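PDB 6CN7: aerobactin synthase IucC from Klebsiella pneumoniae, which joins a second N-acetyl-N-hydroxylysine to N-citryl-N-acetyl-N-hydroxylysine, probably at the expense of ATP, completing the siderophore aerobactin that captures iron. Local coordinates for residues V11-V16 against D63-R68; A193-P198 against D252-Q257; L272-P277 against L349-R354. The protein carries 5 engineered substitutions. One frame throughout, in Å; residues are numbered along the deposited sequence.

Contact 1: residues V11-V16 against D63-R68; sequences VNRQLV and DAQTLR
Arg13 of helix 4-25 reaches over Ala64 to grip the turn that follows strand 60-62, the last strand of the small antiparallel N-terminal sheet; an Asx turn, Asp63 OD1 accepting from Gln65 N, shapes the start of that turn. The close-packed part lies where the helix meets Ala64 and Leu67. Leu67 CD1 rests 3.4 Å from Arg13 O and 3.8 Å from Val16 CG1, and Phe50 of strand 46-54 and Leu20, further along the helix, also touch the Leu67 side chain. Arg13 CB stands 4.0 Å from Ala64 CB. From there the extended arginine chain runs outward, its NE held by a salt bridge to Asp9 one helical turn back.

The exposed margins are looser. At one, Gln14 bends at chi2 (-73°), which brings OE1 to 3.2 Å from Ala64 CB. At the other, the Gln65 side chain crosses that of Arg13 at about a right angle, its NE2 near Arg13 CD, and Arg68 curls back so that its NH1 meets Leu67 O from above the carbonyl plane. Between them Arg13 NH1 supplies the polar hold: a weak hydrogen bond to Ala64 O (3.4 Å) and a stronger one to Leu67 O at 3.0 Å, with Leu67 O close to the guanidinium plane.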
# COMPACT_ATOMS: atom_id res chain seq x y z
N VAL A 11 6.13 -18.70 21.52
CA VAL A 11 5.44 -18.65 20.24
C VAL A 11 6.24 -19.37 19.17
O VAL A 11 5.68 -20.01 18.27
CB VAL A 11 5.15 -17.18 19.86
CG1 VAL A 11 4.52 -17.10 18.48
CG2 VAL A 11 4.22 -16.55 20.88
N ASN A 12 7.58 -19.28 19.23
CA ASN A 12 8.40 -19.98 18.26
C ASN A 12 8.34 -21.49 18.47
O ASN A 12 8.29 -22.26 17.50
CB ASN A 12 9.85 -19.49 18.34
CG ASN A 12 10.14 -18.37 17.36
OD1 ASN A 12 10.40 -18.60 16.18
ND2 ASN A 12 10.09 -17.14 17.85
N ARG A 13 8.33 -21.93 19.73
CA ARG A 13 8.24 -23.36 20.01
C ARG A 13 6.91 -23.93 19.54
O ARG A 13 6.86 -24.99 18.91
CB ARG A 13 8.44 -23.63 21.50
CG ARG A 13 9.88 -23.48 21.95
CD ARG A 13 10.09 -23.89 23.40
NE ARG A 13 11.49 -23.74 23.78
CZ ARG A 13 12.40 -24.69 23.69
NH1 ARG A 13 12.08 -25.90 23.24
NH2 ARG A 13 13.66 -24.44 24.05
N GLN A 14 5.81 -23.23 19.84
CA GLN A 14 4.50 -23.71 19.41
C GLN A 14 4.44 -23.83 17.89
O GLN A 14 3.89 -24.80 17.36
CB GLN A 14 3.40 -22.77 19.91
CG GLN A 14 3.31 -22.66 21.43
CD GLN A 14 2.73 -23.90 22.08
OE1 GLN A 14 3.43 -24.61 22.81
NE2 GLN A 14 1.45 -24.16 21.84
N LEU A 15 5.01 -22.86 17.17
CA LEU A 15 4.94 -22.90 15.71
C LEU A 15 5.82 -24.00 15.14
O LEU A 15 5.41 -24.71 14.22
CB LEU A 15 5.34 -21.53 15.13
CG LEU A 15 5.28 -21.44 13.60
CD1 LEU A 15 3.92 -21.85 13.07
CD2 LEU A 15 5.63 -20.03 13.14
N VAL A 16 7.04 -24.17 15.68
CA VAL A 16 7.90 -25.26 15.23
C VAL A 16 7.20 -26.60 15.42
O VAL A 16 7.20 -27.45 14.53
CB VAL A 16 9.25 -25.21 15.96
CG1 VAL A 16 10.05 -26.49 15.73
CG2 VAL A 16 10.06 -24.00 15.51
N ASP A 63 5.05 -32.10 22.38
CA ASP A 63 5.24 -31.23 23.54
C ASP A 63 6.28 -30.18 23.18
O ASP A 63 7.48 -30.48 23.11
CB ASP A 63 5.66 -32.05 24.76
CG ASP A 63 5.82 -31.20 26.01
OD1 ASP A 63 5.77 -29.95 25.90
OD2 ASP A 63 5.99 -31.78 27.10
N ALA A 64 5.82 -28.94 22.97
CA ALA A 64 6.69 -27.91 22.42
C ALA A 64 7.88 -27.61 23.33
O ALA A 64 8.93 -27.16 22.85
CB ALA A 64 5.89 -26.63 22.17
N GLN A 65 7.74 -27.84 24.64
CA GLN A 65 8.83 -27.51 25.56
C GLN A 65 10.02 -28.45 25.39
O GLN A 65 11.16 -28.07 25.70
CB GLN A 65 8.34 -27.54 27.00
CG GLN A 65 7.52 -26.32 27.40
CD GLN A 65 8.33 -25.04 27.35
OE1 GLN A 65 9.48 -25.00 27.80
NE2 GLN A 65 7.73 -23.99 26.80
N THR A 66 9.79 -29.67 24.91
CA THR A 66 10.86 -30.64 24.75
C THR A 66 11.66 -30.46 23.47
O THR A 66 12.67 -31.15 23.28
CB THR A 66 10.29 -32.06 24.78
OG1 THR A 66 9.47 -32.28 23.63
CG2 THR A 66 9.46 -32.28 26.04
N LEU A 67 11.25 -29.55 22.58
CA LEU A 67 11.90 -29.41 21.29
C LEU A 67 13.38 -29.09 21.45
O LEU A 67 13.76 -28.20 22.21
CB LEU A 67 11.21 -28.33 20.46
CG LEU A 67 9.89 -28.73 19.79
CD1 LEU A 67 9.19 -27.50 19.24
CD2 LEU A 67 10.13 -29.75 18.69
N ARG A 68 14.21 -29.83 20.71
CA ARG A 68 15.65 -29.61 20.68
C ARG A 68 16.15 -29.73 19.25
O ARG A 68 15.76 -30.64 18.52
CB ARG A 68 16.40 -30.64 21.54
CG ARG A 68 16.09 -30.58 23.02
CD ARG A 68 16.71 -29.35 23.66
NE ARG A 68 16.54 -29.37 25.11
CZ ARG A 68 15.47 -28.91 25.75
NH1 ARG A 68 14.46 -28.38 25.07
NH2 ARG A 68 15.41 -28.98 27.07

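Contact 2: residues A193-P198 against D252-Q257; sequences AAAMDP and DLWLAQ
Asp252 N donates to Ala195 O at 2.9 Å, and this nearly straight bond (165° at the hydrogen) is the one hydrogen bond between segments 193-198 and 252-257. It ties the C-terminal part of helix 188-195 to strand 252-256; the nearest CA atoms are those of Met196 and Asp252, 5.5 Å apart. Met196 is already in the loop that follows, and Asp197 takes the N-cap position of helix 198-210, where its OD1 accepts from Glu200 N.

The Asp252 side chain folds back beside its own backbone N (chi1 -67°), placing the carboxylate next to the helix end. OD2 lies 3.6 Å from Ala194 O, two acceptors brought near each other, and its charge is met by a salt bridge to Arg268 NE and a hydrogen bond from Asn265 ND2. Arg268 also donates through NH2 to Ala193 O, so one guanidinium links the strand carboxylate with a helix carbonyl and probably offsets the charge of the one and the partial charge of the other. On the apolar side, Ala195 CB meets the edge of the Trp254 indole, 4.2 Å from CZ2 and near the ring plane. Leu168 and Leu263, on the strands flanking 252-256, also touch this indole. The contact thus joins a helix C-terminus to an inner strand of the large antiparallel sheet in the IucA/IucC family region.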
# COMPACT_ATOMS: atom_id res chain seq x y z
N ALA A 193 -29.12 1.97 5.88
CA ALA A 193 -29.49 2.18 7.27
C ALA A 193 -28.80 1.18 8.19
O ALA A 193 -28.58 1.47 9.37
CB ALA A 193 -31.01 2.08 7.44
N ALA A 194 -28.45 0.00 7.67
CA ALA A 194 -27.71 -0.97 8.47
C ALA A 194 -26.24 -0.58 8.63
O ALA A 194 -25.60 -1.03 9.59
CB ALA A 194 -27.80 -2.36 7.83
N ALA A 195 -25.70 0.24 7.73
CA ALA A 195 -24.30 0.62 7.77
C ALA A 195 -24.06 2.04 8.26
O ALA A 195 -22.91 2.38 8.57
CB ALA A 195 -23.67 0.47 6.37
N MET A 196 -25.10 2.87 8.35
CA MET A 196 -24.96 4.25 8.78
C MET A 196 -26.09 4.59 9.74
O MET A 196 -27.24 4.23 9.50
CB MET A 196 -25.00 5.22 7.59
CG MET A 196 -23.92 4.99 6.55
SD MET A 196 -24.07 6.12 5.15
CE MET A 196 -22.79 5.51 4.08
N ASP A 197 -25.75 5.28 10.83
CA ASP A 197 -26.78 5.86 11.67
C ASP A 197 -27.35 7.08 10.97
O ASP A 197 -26.74 7.63 10.05
CB ASP A 197 -26.21 6.21 13.04
CG ASP A 197 -25.12 7.28 12.98
OD1 ASP A 197 -24.97 7.94 11.94
OD2 ASP A 197 -24.41 7.45 14.00
N PRO A 198 -28.55 7.53 11.37
CA PRO A 198 -29.16 8.68 10.69
C PRO A 198 -28.24 9.88 10.57
O PRO A 198 -28.38 10.66 9.62
CB PRO A 198 -30.39 8.98 11.55
CG PRO A 198 -30.72 7.68 12.20
CD PRO A 198 -29.41 7.00 12.44
N ASP A 252 -20.80 3.19 10.31
CA ASP A 252 -20.48 2.44 11.51
C ASP A 252 -19.09 1.83 11.42
O ASP A 252 -18.45 1.80 10.37
CB ASP A 252 -21.52 1.34 11.73
CG ASP A 252 -22.89 1.90 12.05
OD1 ASP A 252 -22.96 3.04 12.55
OD2 ASP A 252 -23.89 1.19 11.80
N LEU A 253 -18.63 1.32 12.56
CA LEU A 253 -17.34 0.65 12.67
C LEU A 253 -17.53 -0.85 12.49
O LEU A 253 -18.47 -1.44 13.04
CB LEU A 253 -16.70 0.94 14.02
CG LEU A 253 -16.31 2.40 14.30
CD1 LEU A 253 -15.84 2.56 15.74
CD2 LEU A 253 -15.24 2.86 13.33
N TRP A 254 -16.64 -1.47 11.72
CA TRP A 254 -16.77 -2.87 11.36
C TRP A 254 -15.60 -3.66 11.93
O TRP A 254 -14.51 -3.13 12.14
CB TRP A 254 -16.83 -3.05 9.84
CG TRP A 254 -18.10 -2.50 9.25
CD1 TRP A 254 -18.33 -1.21 8.86
CD2 TRP A 254 -19.31 -3.22 8.99
NE1 TRP A 254 -19.60 -1.09 8.37
CE2 TRP A 254 -20.22 -2.31 8.44
CE3 TRP A 254 -19.70 -4.55 9.17
CZ2 TRP A 254 -21.51 -2.68 8.06
CZ3 TRP A 254 -20.98 -4.92 8.80
CH2 TRP A 254 -21.87 -3.99 8.25
N LEU A 255 -15.84 -4.95 12.15
CA LEU A 255 -14.88 -5.85 12.79
C LEU A 255 -14.71 -7.07 11.91
O LEU A 255 -15.69 -7.64 11.43
CB LEU A 255 -15.38 -6.25 14.18
CG LEU A 255 -14.57 -7.27 14.98
CD1 LEU A 255 -13.25 -6.68 15.43
CD2 LEU A 255 -15.39 -7.76 16.16
N ALA A 256 -13.46 -7.48 11.69
CA ALA A 256 -13.17 -8.58 10.79
C ALA A 256 -13.44 -9.92 11.46
O ALA A 256 -13.18 -10.10 12.65
CB ALA A 256 -11.71 -8.52 10.33
N GLN A 257 -13.96 -10.86 10.68
CA GLN A 257 -14.12 -12.24 11.12
C GLN A 257 -12.89 -13.05 10.73
O GLN A 257 -11.94 -12.55 10.12
CB GLN A 257 -15.39 -12.85 10.52
CG GLN A 257 -16.68 -12.10 10.86
CD GLN A 257 -17.89 -12.73 10.21
OE1 GLN A 257 -17.81 -13.80 9.60
NE2 GLN A 257 -19.04 -12.07 10.33

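Contact 3: residues L272-P277 against L349-R354; sequences LDIKLP and LGVIWR
Ile274 and Trp353, a non-hydrogen-bonded pair with CA atoms 4.8 Å apart, send their side chains to the same face of the sheet, where they lie side by side. Ile274 has CG1 anti to the backbone N (chi1 -168°), which carries CD1 over the six-membered ring of Trp353: a CH-pi contact 4.2 Å from the centroid and 20° off the ring normal. The same methyl packs 3.7 Å from Val351 CG2, the two side chains crossing at about a right angle. Leu276 runs alongside Val351 and sets its CD2 against Val351 CG2. Leu272 CB approaches Trp353 CE3 obliquely. Leu168 and Pro221, from strands 165-174 and 217-222, touch Ile274 as well, which makes this face part of the apolar core.

The backbones form an antiparallel ladder in the large sheet of the IucA/IucC family region, strands 272-275 and 350-354 running at 154° to each other. Two hydrogen-bonded pairs, Asp273 with Arg354 and Lys275 with Ile352, flank the Ile274-Trp353 pair, and each is joined by two backbone hydrogen bonds. Just past the end of strand 272-275, Pro277 CD comes to 3.2 Å from Gly350 O.

Lys275 and Arg354 occupy the opposite face. The lysine is fully extended, with CD 3.6 Å above the guanidinium plane of Arg354 and set toward its rim, so the apolar chain covers part of one guanidinium face. NZ ends 3.2 Å from Arg354 NH1, a close approach of like charges, which is probably eased by the salt bridge from Arg354 NH1 to Asp444 OD1. Glu324 makes a longer, weak ion pair with Arg354 NE.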
# COMPACT_ATOMS: atom_id res chain seq x y z
N LEU A 272 -27.15 -8.09 9.71
CA LEU A 272 -26.51 -8.29 8.42
C LEU A 272 -25.01 -8.10 8.56
O LEU A 272 -24.56 -7.05 9.03
CB LEU A 272 -27.07 -7.32 7.37
CG LEU A 272 -28.50 -7.54 6.88
CD1 LEU A 272 -28.90 -6.43 5.91
CD2 LEU A 272 -28.66 -8.90 6.22
N ASP A 273 -24.25 -9.11 8.17
CA ASP A 273 -22.82 -8.95 7.96
C ASP A 273 -22.56 -8.52 6.53
O ASP A 273 -23.41 -8.65 5.65
CB ASP A 273 -22.06 -10.24 8.27
CG ASP A 273 -22.17 -10.65 9.72
OD1 ASP A 273 -22.40 -9.77 10.57
OD2 ASP A 273 -22.00 -11.86 10.02
N ILE A 274 -21.36 -7.99 6.29
CA ILE A 274 -20.96 -7.52 4.97
C ILE A 274 -19.70 -8.26 4.56
O ILE A 274 -18.82 -8.51 5.39
CB ILE A 274 -20.74 -6.00 4.94
CG1 ILE A 274 -20.61 -5.52 3.49
CG2 ILE A 274 -19.51 -5.60 5.75
CD1 ILE A 274 -20.66 -4.01 3.32
N LYS A 275 -19.62 -8.62 3.28
CA LYS A 275 -18.46 -9.29 2.72
C LYS A 275 -17.95 -8.46 1.55
O LYS A 275 -18.71 -8.18 0.62
CB LYS A 275 -18.80 -10.71 2.28
CG LYS A 275 -17.62 -11.47 1.69
CD LYS A 275 -18.00 -12.89 1.31
CE LYS A 275 -16.80 -13.64 0.74
NZ LYS A 275 -17.13 -15.04 0.39
N LEU A 276 -16.68 -8.09 1.60
CA LEU A 276 -16.11 -7.17 0.63
C LEU A 276 -14.90 -7.80 -0.06
O LEU A 276 -14.26 -8.69 0.52
CB LEU A 276 -15.69 -5.86 1.30
CG LEU A 276 -16.86 -5.09 1.92
CD1 LEU A 276 -16.38 -4.02 2.90
CD2 LEU A 276 -17.71 -4.45 0.83
N PRO A 277 -14.56 -7.38 -1.27
CA PRO A 277 -13.39 -7.95 -1.94
C PRO A 277 -12.08 -7.52 -1.30
O PRO A 277 -11.91 -6.36 -0.91
CB PRO A 277 -13.50 -7.42 -3.38
CG PRO A 277 -14.90 -6.94 -3.52
CD PRO A 277 -15.32 -6.49 -2.17
N LEU A 349 -14.47 -5.02 -7.38
CA LEU A 349 -15.49 -4.06 -6.97
C LEU A 349 -16.82 -4.79 -6.82
O LEU A 349 -17.35 -5.32 -7.81
CB LEU A 349 -15.61 -2.92 -7.97
CG LEU A 349 -14.42 -1.95 -8.02
CD1 LEU A 349 -14.52 -1.04 -9.23
CD2 LEU A 349 -14.36 -1.13 -6.75
N GLY A 350 -17.35 -4.81 -5.61
CA GLY A 350 -18.60 -5.49 -5.35
C GLY A 350 -18.87 -5.55 -3.86
O GLY A 350 -18.05 -5.14 -3.04
N VAL A 351 -20.04 -6.08 -3.53
CA VAL A 351 -20.47 -6.21 -2.14
C VAL A 351 -21.41 -7.40 -2.03
O VAL A 351 -22.20 -7.67 -2.94
CB VAL A 351 -21.14 -4.92 -1.63
CG1 VAL A 351 -22.38 -4.60 -2.45
CG2 VAL A 351 -21.48 -5.04 -0.14
N ILE A 352 -21.33 -8.10 -0.90
CA ILE A 352 -22.24 -9.19 -0.57
C ILE A 352 -22.74 -8.97 0.84
O ILE A 352 -21.95 -8.70 1.76
CB ILE A 352 -21.55 -10.57 -0.69
CG1 ILE A 352 -21.12 -10.83 -2.13
CG2 ILE A 352 -22.48 -11.68 -0.19
CD1 ILE A 352 -20.23 -12.04 -2.29
N TRP A 353 -24.06 -9.07 1.02
CA TRP A 353 -24.68 -8.94 2.33
C TRP A 353 -25.08 -10.32 2.83
O TRP A 353 -25.75 -11.08 2.10
CB TRP A 353 -25.89 -8.01 2.28
CG TRP A 353 -25.53 -6.60 1.94
CD1 TRP A 353 -25.47 -6.04 0.70
CD2 TRP A 353 -25.17 -5.56 2.87
NE1 TRP A 353 -25.09 -4.72 0.79
CE2 TRP A 353 -24.91 -4.40 2.11
CE3 TRP A 353 -25.05 -5.50 4.26
CZ2 TRP A 353 -24.53 -3.20 2.70
CZ3 TRP A 353 -24.67 -4.31 4.84
CH2 TRP A 353 -24.42 -3.17 4.07
N ARG A 354 -24.68 -10.66 4.05
CA ARG A 354 -24.90 -11.97 4.62
C ARG A 354 -25.77 -11.87 5.87
O ARG A 354 -25.76 -10.86 6.57
CB ARG A 354 -23.59 -12.66 4.98
CG ARG A 354 -22.91 -13.37 3.83
CD ARG A 354 -21.78 -14.23 4.36
NE ARG A 354 -21.04 -14.89 3.30
CZ ARG A 354 -19.93 -15.60 3.50
NH1 ARG A 354 -19.32 -16.17 2.48
NH2 ARG A 354 -19.44 -15.72 4.72

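In the fold
Along the chain the three contacts follow in series, each closing before the next opens. Contact 1 stands apart, joining helix 4-25 to the small N-terminal sheet; its centre is about 40 Å from that of contact 2 and about 39 Å from that of contact 3, and it lies across the chain's centre from contact 3. Contacts 2 and 3 both reach one large antiparallel sheet, their centres about 12 Å apart. Strand 262-265 runs between strands 252-256 and 272-275, and over it Trp254 CZ3 packs 3.4 Å from Ile274 CG2, while Gln257 NE2 probably makes a weak hydrogen bond to Asp273 OD2. The sheet thereby connects helix 188-195 with strand 350-355 inside the IucA/IucC family region.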